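Local coordinates for protein TRAS1 ORF2p (Bombyx mori, PDB 1WDU) that forms the N-terminal endonuclease domain of a telomere-specific non-LTR retrotransposon protein and probably cuts the DNA into which the element inserts, at residues A[72-83]-A[100-108]; A[154-162]-A[169-177]. The protein carries 1 engineered substitution. One frame throughout, in Å; residues are numbered along the deposited sequence.

Interaction 1 (A[72-83]-A[100-108]); sequences QSTAQGDGTVKA and LTTNNIVVV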
loop_
_atom_site.group_PDB
_atom_site.type_symbol
_atom_site.label_atom_id
_atom_site.label_comp_id
_atom_site.label_asym_id
_atom_site.label_seq_id
_atom_site.Cartn_x
_atom_site.Cartn_y
_atom_site.Cartn_z
ATOM N N GLN A 72 -5.521 -9.671 -6.513
ATOM C CA GLN A 72 -4.125 -9.668 -6.891
ATOM C C GLN A 72 -3.790 -8.971 -8.189
ATOM O O GLN A 72 -4.644 -8.760 -9.051
ATOM C CB GLN A 72 -3.629 -11.105 -6.972
ATOM C CG GLN A 72 -3.989 -11.936 -5.761
ATOM C CD GLN A 72 -3.473 -13.357 -5.865
ATOM O OE1 GLN A 72 -3.671 -14.023 -6.876
ATOM N NE2 GLN A 72 -2.819 -13.830 -4.813
ATOM N N SER A 73 -2.517 -8.618 -8.308
ATOM C CA SER A 73 -1.997 -7.988 -9.500
ATOM C C SER A 73 -1.730 -9.144 -10.465
ATOM O O SER A 73 -1.710 -10.308 -10.058
ATOM C CB SER A 73 -0.695 -7.257 -9.169
ATOM O OG SER A 73 0.253 -8.145 -8.598
ATOM N N THR A 74 -1.525 -8.824 -11.735
ATOM C CA THR A 74 -1.271 -9.838 -12.752
ATOM C C THR A 74 -0.189 -10.825 -12.330
ATOM O O THR A 74 0.937 -10.431 -12.018
ATOM C CB THR A 74 -0.839 -9.188 -14.066
ATOM O OG1 THR A 74 -1.748 -8.127 -14.383
ATOM C CG2 THR A 74 -0.845 -10.217 -15.191
ATOM N N ALA A 75 -0.532 -12.111 -12.338
ATOM C CA ALA A 75 0.406 -13.156 -11.950
ATOM C C ALA A 75 1.438 -13.426 -13.035
ATOM O O ALA A 75 1.165 -13.260 -14.222
ATOM C CB ALA A 75 -0.348 -14.442 -11.620
ATOM N N GLN A 76 2.625 -13.850 -12.609
ATOM C CA GLN A 76 3.720 -14.160 -13.521
ATOM C C GLN A 76 3.679 -15.651 -13.853
ATOM O O GLN A 76 2.956 -16.419 -13.209
ATOM C CB GLN A 76 5.064 -13.817 -12.870
ATOM C CG GLN A 76 5.099 -12.473 -12.161
ATOM C CD GLN A 76 4.802 -11.315 -13.087
ATOM O OE1 GLN A 76 5.567 -11.028 -14.009
ATOM N NE2 GLN A 76 3.681 -10.642 -12.850
ATOM N N GLY A 77 4.463 -16.056 -14.849
ATOM C CA GLY A 77 4.504 -17.453 -15.253
ATOM C C GLY A 77 4.608 -18.457 -14.115
ATOM O O GLY A 77 3.886 -19.455 -14.098
ATOM N N ASP A 78 5.502 -18.200 -13.163
ATOM C CA ASP A 78 5.685 -19.098 -12.027
ATOM C C ASP A 78 4.652 -18.870 -10.922
ATOM O O ASP A 78 4.754 -19.447 -9.838
ATOM C CB ASP A 78 7.095 -18.942 -11.454
ATOM C CG ASP A 78 7.437 -17.503 -11.144
ATOM O OD1 ASP A 78 6.637 -16.839 -10.454
ATOM O OD2 ASP A 78 8.505 -17.035 -11.588
ATOM N N GLY A 79 3.662 -18.027 -11.199
ATOM C CA GLY A 79 2.623 -17.755 -10.220
ATOM C C GLY A 79 2.894 -16.573 -9.304
ATOM O O GLY A 79 2.079 -16.268 -8.434
ATOM N N THR A 80 4.029 -15.904 -9.509
ATOM C CA THR A 80 4.425 -14.758 -8.691
ATOM C C THR A 80 3.510 -13.536 -8.775
ATOM O O THR A 80 3.259 -12.991 -9.850
ATOM C CB THR A 80 5.879 -14.314 -9.020
ATOM O OG1 THR A 80 6.792 -15.094 -8.242
ATOM C CG2 THR A 80 6.100 -12.838 -8.696
ATOM N N VAL A 81 3.025 -13.119 -7.610
ATOM C CA VAL A 81 2.160 -11.953 -7.485
ATOM C C VAL A 81 2.951 -10.945 -6.662
ATOM O O VAL A 81 3.376 -11.235 -5.546
ATOM C CB VAL A 81 0.847 -12.310 -6.763
ATOM C CG1 VAL A 81 -0.019 -11.079 -6.612
ATOM C CG2 VAL A 81 0.105 -13.398 -7.552
ATOM N N LYS A 82 3.164 -9.765 -7.219
ATOM C CA LYS A 82 3.943 -8.747 -6.531
ATOM C C LYS A 82 3.123 -7.844 -5.617
ATOM O O LYS A 82 3.656 -7.283 -4.668
ATOM C CB LYS A 82 4.707 -7.915 -7.564
ATOM C CG LYS A 82 5.510 -8.794 -8.509
ATOM C CD LYS A 82 6.297 -7.996 -9.521
ATOM C CE LYS A 82 6.980 -8.926 -10.518
ATOM N NZ LYS A 82 7.655 -8.143 -11.584
ATOM N N ALA A 83 1.830 -7.717 -5.893
ATOM C CA ALA A 83 0.965 -6.873 -5.081
ATOM C C ALA A 83 -0.454 -7.423 -4.963
ATOM O O ALA A 83 -0.963 -8.101 -5.856
ATOM C CB ALA A 83 0.931 -5.476 -5.647
ATOM N N LEU A 100 -6.994 -1.286 -14.694
ATOM C CA LEU A 100 -5.947 -0.542 -14.006
ATOM C C LEU A 100 -4.907 -1.417 -13.341
ATOM O O LEU A 100 -3.796 -0.967 -13.063
ATOM C CB LEU A 100 -6.571 0.380 -12.965
ATOM C CG LEU A 100 -7.592 1.364 -13.529
ATOM C CD1 LEU A 100 -8.264 2.118 -12.392
ATOM C CD2 LEU A 100 -6.897 2.316 -14.494
ATOM N N THR A 101 -5.263 -2.668 -13.090
ATOM C CA THR A 101 -4.359 -3.591 -12.431
ATOM C C THR A 101 -3.326 -4.152 -13.396
ATOM O O THR A 101 -3.644 -4.498 -14.535
ATOM C CB THR A 101 -5.142 -4.750 -11.783
ATOM O OG1 THR A 101 -5.720 -5.568 -12.809
ATOM C CG2 THR A 101 -6.250 -4.198 -10.895
ATOM N N THR A 102 -2.086 -4.236 -12.925
ATOM C CA THR A 102 -0.978 -4.745 -13.725
ATOM C C THR A 102 -0.183 -5.766 -12.921
ATOM O O THR A 102 -0.664 -6.306 -11.920
ATOM C CB THR A 102 -0.013 -3.615 -14.117
ATOM O OG1 THR A 102 0.671 -3.148 -12.941
ATOM C CG2 THR A 102 -0.778 -2.455 -14.760
ATOM N N ASN A 103 1.043 -6.017 -13.362
ATOM C CA ASN A 103 1.924 -6.959 -12.686
ATOM C C ASN A 103 2.577 -6.313 -11.469
ATOM O O ASN A 103 3.200 -7.003 -10.661
ATOM C CB ASN A 103 3.019 -7.444 -13.646
ATOM C CG ASN A 103 2.462 -8.213 -14.838
ATOM O OD1 ASN A 103 2.809 -9.375 -15.053
ATOM N ND2 ASN A 103 1.598 -7.565 -15.621
ATOM N N ASN A 104 2.433 -4.994 -11.338
ATOM C CA ASN A 104 3.033 -4.268 -10.218
ATOM C C ASN A 104 2.033 -3.545 -9.328
ATOM O O ASN A 104 2.356 -3.191 -8.192
ATOM C CB ASN A 104 4.064 -3.255 -10.725
ATOM C CG ASN A 104 5.262 -3.916 -11.370
ATOM O OD1 ASN A 104 5.277 -4.167 -12.579
ATOM N ND2 ASN A 104 6.275 -4.221 -10.559
ATOM N N ILE A 105 0.831 -3.294 -9.840
ATOM C CA ILE A 105 -0.173 -2.621 -9.033
ATOM C C ILE A 105 -1.537 -3.278 -9.156
ATOM O O ILE A 105 -1.875 -3.878 -10.193
ATOM C CB ILE A 105 -0.347 -1.109 -9.394
ATOM C CG1 ILE A 105 -1.170 -0.964 -10.670
ATOM C CG2 ILE A 105 1.014 -0.415 -9.535
ATOM C CD1 ILE A 105 -1.614 0.464 -10.925
ATOM N N VAL A 106 -2.301 -3.188 -8.073
ATOM C CA VAL A 106 -3.648 -3.724 -8.049
ATOM C C VAL A 106 -4.502 -2.585 -7.483
ATOM O O VAL A 106 -4.168 -1.964 -6.464
ATOM C CB VAL A 106 -3.745 -5.033 -7.199
ATOM C CG1 VAL A 106 -3.448 -4.756 -5.736
ATOM C CG2 VAL A 106 -5.131 -5.667 -7.379
ATOM N N VAL A 107 -5.577 -2.280 -8.197
ATOM C CA VAL A 107 -6.460 -1.194 -7.823
ATOM C C VAL A 107 -7.836 -1.744 -7.483
ATOM O O VAL A 107 -8.428 -2.524 -8.249
ATOM C CB VAL A 107 -6.583 -0.172 -8.983
ATOM C CG1 VAL A 107 -7.403 1.035 -8.538
ATOM C CG2 VAL A 107 -5.187 0.249 -9.460
ATOM N N VAL A 108 -8.345 -1.323 -6.332
ATOM C CA VAL A 108 -9.646 -1.777 -5.873
ATOM C C VAL A 108 -10.404 -0.676 -5.158
ATOM O O VAL A 108 -9.838 0.021 -4.314
ATOM C CB VAL A 108 -9.483 -2.983 -4.923
ATOM C CG1 VAL A 108 -10.566 -2.981 -3.871
ATOM C CG2 VAL A 108 -9.516 -4.273 -5.729
HETATM O O HOH W 1 2.210 -9.304 -10.156
#
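The side-chain amides of Gln76 and Asn103 meet steeply, their planes 76° apart, and Gln76 NE2 gives a hydrogen bond to Asn103 OD1 at 2.7 Å, tilted from both planes. Gln76 reaches this oxygen because its chain folds back at chi2 (-60°), which also leaves NE2 a weak bond to Thr74 O. The other branch of Asn103, ND2, lies against the side of Thr74, 3.3 Å from its CB, so one small, flat amide serves a polar and a partly apolar neighbour. With an alanine in place of Asn103, Gln76 NE2 is likely to lose its stronger acceptor, and a gap would open beside Thr74.

Behind these side chains the backbones join, Thr74 N bonding to Thr102 O at 2.7 Å from above the carbonyl plane. Thr102 OG1 accepts from the backbone N of Asn104 and of Ile105, an ST turn and ST motif that hold the bend carrying Asn103; Gln136 is a further partner of this hydroxyl. A water bridges the two segments, bonded to Ser73 OG, Thr74 O, Lys82 N and Asn103 O. Small Ser73 suits its buried place, its hydroxyl bonding Ala83 O in the carbonyl plane at 3.0 Å.

Lys82 runs extended alongside Asn104, its CD 3.4 Å from Asn103 O; its NZ forms a salt bridge with Glu125, which Asn104 ND2 also bonds along with Tyr123 O. The two methyls of Val106 divide, CG2 3.5 Å from Gln72 O and CG1 4.4 Å from Ala83 CB. The contact thus sets the loop between strands 69-72 and 83-87 of one sheet against the turn leading into strand 105-111 of the other and its first residues, where Val106 packs on Ile85 and helix 131-142 covers Ile105.

Interaction 2 (A[154-162]-A[169-177]); sequences DANAKSTWW and ARGDQLMGT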
loop_
_atom_site.group_PDB
_atom_site.type_symbol
_atom_site.label_atom_id
_atom_site.label_comp_id
_atom_site.label_asym_id
_atom_site.label_seq_id
_atom_site.Cartn_x
_atom_site.Cartn_y
_atom_site.Cartn_z
ATOM N N ASP A 154 5.713 -0.561 -1.695
ATOM C CA ASP A 154 7.156 -0.491 -1.602
ATOM C C ASP A 154 7.644 0.163 -2.890
ATOM O O ASP A 154 7.521 -0.408 -3.965
ATOM C CB ASP A 154 7.737 -1.908 -1.480
ATOM C CG ASP A 154 9.244 -1.913 -1.321
ATOM O OD1 ASP A 154 9.858 -0.826 -1.346
ATOM O OD2 ASP A 154 9.819 -3.012 -1.173
ATOM N N ALA A 155 8.191 1.363 -2.777
ATOM C CA ALA A 155 8.691 2.081 -3.941
ATOM C C ALA A 155 10.172 1.836 -4.192
ATOM O O ALA A 155 10.688 2.204 -5.253
ATOM C CB ALA A 155 8.451 3.571 -3.763
ATOM N N ASN A 156 10.850 1.208 -3.231
ATOM C CA ASN A 156 12.287 0.977 -3.353
ATOM C C ASN A 156 12.912 2.285 -3.844
ATOM O O ASN A 156 13.666 2.302 -4.814
ATOM C CB ASN A 156 12.584 -0.140 -4.360
ATOM C CG ASN A 156 12.480 -1.520 -3.751
ATOM O OD1 ASN A 156 11.624 -2.320 -4.136
ATOM N ND2 ASN A 156 13.353 -1.810 -2.795
ATOM N N ALA A 157 12.558 3.380 -3.183
ATOM C CA ALA A 157 13.052 4.710 -3.538
ATOM C C ALA A 157 13.184 5.492 -2.243
ATOM O O ALA A 157 12.345 5.378 -1.345
ATOM C CB ALA A 157 12.070 5.419 -4.487
ATOM N N LYS A 158 14.226 6.302 -2.154
ATOM C CA LYS A 158 14.478 7.054 -0.939
ATOM C C LYS A 158 14.200 8.527 -1.058
ATOM O O LYS A 158 14.528 9.154 -2.062
ATOM C CB LYS A 158 15.933 6.852 -0.503
ATOM C CG LYS A 158 16.347 5.395 -0.404
ATOM C CD LYS A 158 17.727 5.232 0.217
ATOM C CE LYS A 158 18.045 3.758 0.453
ATOM N NZ LYS A 158 19.240 3.575 1.338
ATOM N N SER A 159 13.599 9.080 -0.014
ATOM C CA SER A 159 13.304 10.497 0.038
ATOM C C SER A 159 13.062 10.936 1.472
ATOM O O SER A 159 12.336 10.276 2.229
ATOM C CB SER A 159 12.082 10.832 -0.797
ATOM O OG SER A 159 11.754 12.195 -0.623
ATOM N N THR A 160 13.675 12.052 1.848
ATOM C CA THR A 160 13.499 12.563 3.195
ATOM C C THR A 160 12.046 12.957 3.410
ATOM O O THR A 160 11.612 13.125 4.543
ATOM C CB THR A 160 14.427 13.778 3.479
ATOM O OG1 THR A 160 14.204 14.808 2.508
ATOM C CG2 THR A 160 15.878 13.349 3.424
ATOM N N TRP A 161 11.289 13.106 2.325
ATOM C CA TRP A 161 9.877 13.458 2.462
ATOM C C TRP A 161 9.086 12.332 3.139
ATOM O O TRP A 161 7.991 12.557 3.641
ATOM C CB TRP A 161 9.261 13.801 1.107
ATOM C CG TRP A 161 9.660 15.152 0.640
ATOM C CD1 TRP A 161 10.571 15.453 -0.338
ATOM C CD2 TRP A 161 9.198 16.402 1.161
ATOM N NE1 TRP A 161 10.702 16.815 -0.452
ATOM C CE2 TRP A 161 9.871 17.421 0.456
ATOM C CE3 TRP A 161 8.281 16.760 2.161
ATOM C CZ2 TRP A 161 9.656 18.779 0.718
ATOM C CZ3 TRP A 161 8.065 18.110 2.422
ATOM C CH2 TRP A 161 8.752 19.103 1.701
ATOM N N TRP A 162 9.636 11.119 3.124
ATOM C CA TRP A 162 8.999 10.003 3.806
ATOM C C TRP A 162 9.994 9.353 4.781
ATOM O O TRP A 162 10.010 8.137 4.974
ATOM C CB TRP A 162 8.378 8.983 2.817
ATOM C CG TRP A 162 9.269 8.395 1.760
ATOM C CD1 TRP A 162 10.170 7.376 1.909
ATOM C CD2 TRP A 162 9.293 8.753 0.367
ATOM N NE1 TRP A 162 10.748 7.070 0.689
ATOM C CE2 TRP A 162 10.227 7.904 -0.270
ATOM C CE3 TRP A 162 8.613 9.707 -0.403
ATOM C CZ2 TRP A 162 10.496 7.981 -1.642
ATOM C CZ3 TRP A 162 8.884 9.786 -1.770
ATOM C CH2 TRP A 162 9.818 8.924 -2.372
ATOM N N ALA A 169 17.742 9.502 -6.586
ATOM C CA ALA A 169 17.121 9.843 -7.858
ATOM C C ALA A 169 15.735 9.223 -8.050
ATOM O O ALA A 169 14.852 9.827 -8.671
ATOM C CB ALA A 169 18.046 9.455 -8.992
ATOM N N ARG A 170 15.537 8.019 -7.522
ATOM C CA ARG A 170 14.232 7.367 -7.626
ATOM C C ARG A 170 13.207 8.137 -6.774
ATOM O O ARG A 170 12.090 8.413 -7.226
ATOM C CB ARG A 170 14.336 5.905 -7.182
ATOM C CG ARG A 170 14.924 4.988 -8.261
ATOM C CD ARG A 170 15.293 3.602 -7.715
ATOM N NE ARG A 170 14.146 2.755 -7.371
ATOM C CZ ARG A 170 13.421 2.047 -8.235
ATOM N NH1 ARG A 170 13.697 2.067 -9.532
ATOM N NH2 ARG A 170 12.424 1.294 -7.793
ATOM N N GLY A 171 13.605 8.504 -5.554
ATOM C CA GLY A 171 12.717 9.252 -4.677
ATOM C C GLY A 171 12.293 10.545 -5.345
ATOM O O GLY A 171 11.119 10.935 -5.280
ATOM N N ASP A 172 13.256 11.203 -5.998
ATOM C CA ASP A 172 13.015 12.450 -6.719
ATOM C C ASP A 172 11.981 12.281 -7.840
ATOM O O ASP A 172 11.068 13.099 -7.972
ATOM C CB ASP A 172 14.335 12.984 -7.297
ATOM C CG ASP A 172 15.195 13.686 -6.255
ATOM O OD1 ASP A 172 16.328 14.074 -6.600
ATOM O OD2 ASP A 172 14.748 13.858 -5.094
ATOM N N GLN A 173 12.118 11.230 -8.647
ATOM C CA GLN A 173 11.152 10.989 -9.724
ATOM C C GLN A 173 9.764 10.752 -9.144
ATOM O O GLN A 173 8.774 11.293 -9.650
ATOM C CB GLN A 173 11.560 9.786 -10.586
ATOM C CG GLN A 173 12.762 10.056 -11.504
ATOM C CD GLN A 173 12.828 9.106 -12.695
ATOM O OE1 GLN A 173 11.910 9.063 -13.521
ATOM N NE2 GLN A 173 13.920 8.340 -12.787
ATOM N N LEU A 174 9.687 9.947 -8.084
ATOM C CA LEU A 174 8.396 9.670 -7.438
ATOM C C LEU A 174 7.808 10.966 -6.876
ATOM O O LEU A 174 6.634 11.255 -7.081
ATOM C CB LEU A 174 8.560 8.633 -6.313
ATOM C CG LEU A 174 7.303 8.256 -5.512
ATOM C CD1 LEU A 174 6.162 7.925 -6.458
ATOM C CD2 LEU A 174 7.601 7.065 -4.603
ATOM N N MET A 175 8.622 11.748 -6.168
ATOM C CA MET A 175 8.148 13.017 -5.612
ATOM C C MET A 175 7.643 13.935 -6.724
ATOM O O MET A 175 6.624 14.613 -6.568
ATOM C CB MET A 175 9.269 13.733 -4.845
ATOM C CG MET A 175 9.456 13.284 -3.395
ATOM S SD MET A 175 7.909 13.332 -2.434
ATOM C CE MET A 175 7.693 15.106 -2.172
ATOM N N GLY A 176 8.367 13.959 -7.843
ATOM C CA GLY A 176 7.979 14.798 -8.964
ATOM C C GLY A 176 6.603 14.396 -9.452
ATOM O O GLY A 176 5.737 15.239 -9.701
ATOM N N THR A 177 6.403 13.089 -9.588
ATOM C CA THR A 177 5.122 12.564 -10.024
ATOM C C THR A 177 4.051 12.926 -8.997
ATOM O O THR A 177 2.955 13.355 -9.360
ATOM C CB THR A 177 5.201 11.039 -10.202
ATOM O OG1 THR A 177 6.147 10.744 -11.237
ATOM C CG2 THR A 177 3.850 10.460 -10.575
#
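Trp161 takes the methyl of Met175 over one face of its indole: CE stands 3.6 Å from the centre of the five-membered ring and 20° off its normal, a CH-pi contact. In Met175 the bend at chi2 sets SD 3.7 Å from Trp162 CZ3, and that at chi3 turns CE onto the Trp161 face, so the flexible thioether makes Met-aromatic contacts with both tryptophans. Trp162 carries Ser159 CB against one face, near the rim, and has the carbonyl carbon of Ala157 in plane at its edge, where NE1 makes a weak bond to Ala157 O. Its far corner, CH2, meets Leu174 CD2, which also touches Ala155 CB.

The third flat group is the guanidinium of Arg170. Its edge receives Asn156 O nearly in plane, on NE at 2.6 Å and an N-H...O angle of 167°, while NH2 reaches Ala155 O at 3.2 Å from a tilted position. A bend at chi3 turns the group onto these carbonyls, and NH1 is held by Lys128 O; a long chain with several donors suits a loop that presents two successive carbonyl oxygens.

Between the two ends the helix comes very close: Gly171 CA lies 3.2 Å from Lys158 O in a CA-H...O contact, and any CB there would collide with that oxygen. Asp168 accepts from the backbone N of both Lys158 and Gly171.

The loop leaves strand 149-154 with the Asp-X-Asn signature of DNase I-like nucleases, consistent with an active-site position; a phosphate ion, probably from the crystallisation liquor, lies about 3 Å from the Asn156 side chain and may mark the pocket. Helix 169-181 covers this loop, with Leu174 packing on Leu134 of helix 131-142, Met175 on Ile185 and Trp162 on Val209 of strand 204-212.

How the interactions relate
From the N terminus the chain first makes interaction 1, closing a loop through strands 83-87 and 93-96, before it runs on through strand 116-123 and helix 131-142 to strand 149-154, after which interaction 2 closes a much shorter loop. The two are in series, neither nested nor crossed. The centres of interactions 1 and 2 lie about 22 Å apart, and the two do not touch. Interaction 1 links the loop at the edge of one central sheet of the four-layered alpha/beta sandwich to the turn leading into an inner strand of the other; interaction 2 fastens an outer helix to the loop beyond one of those sheets. Helix 131-142 is a common neighbour of both.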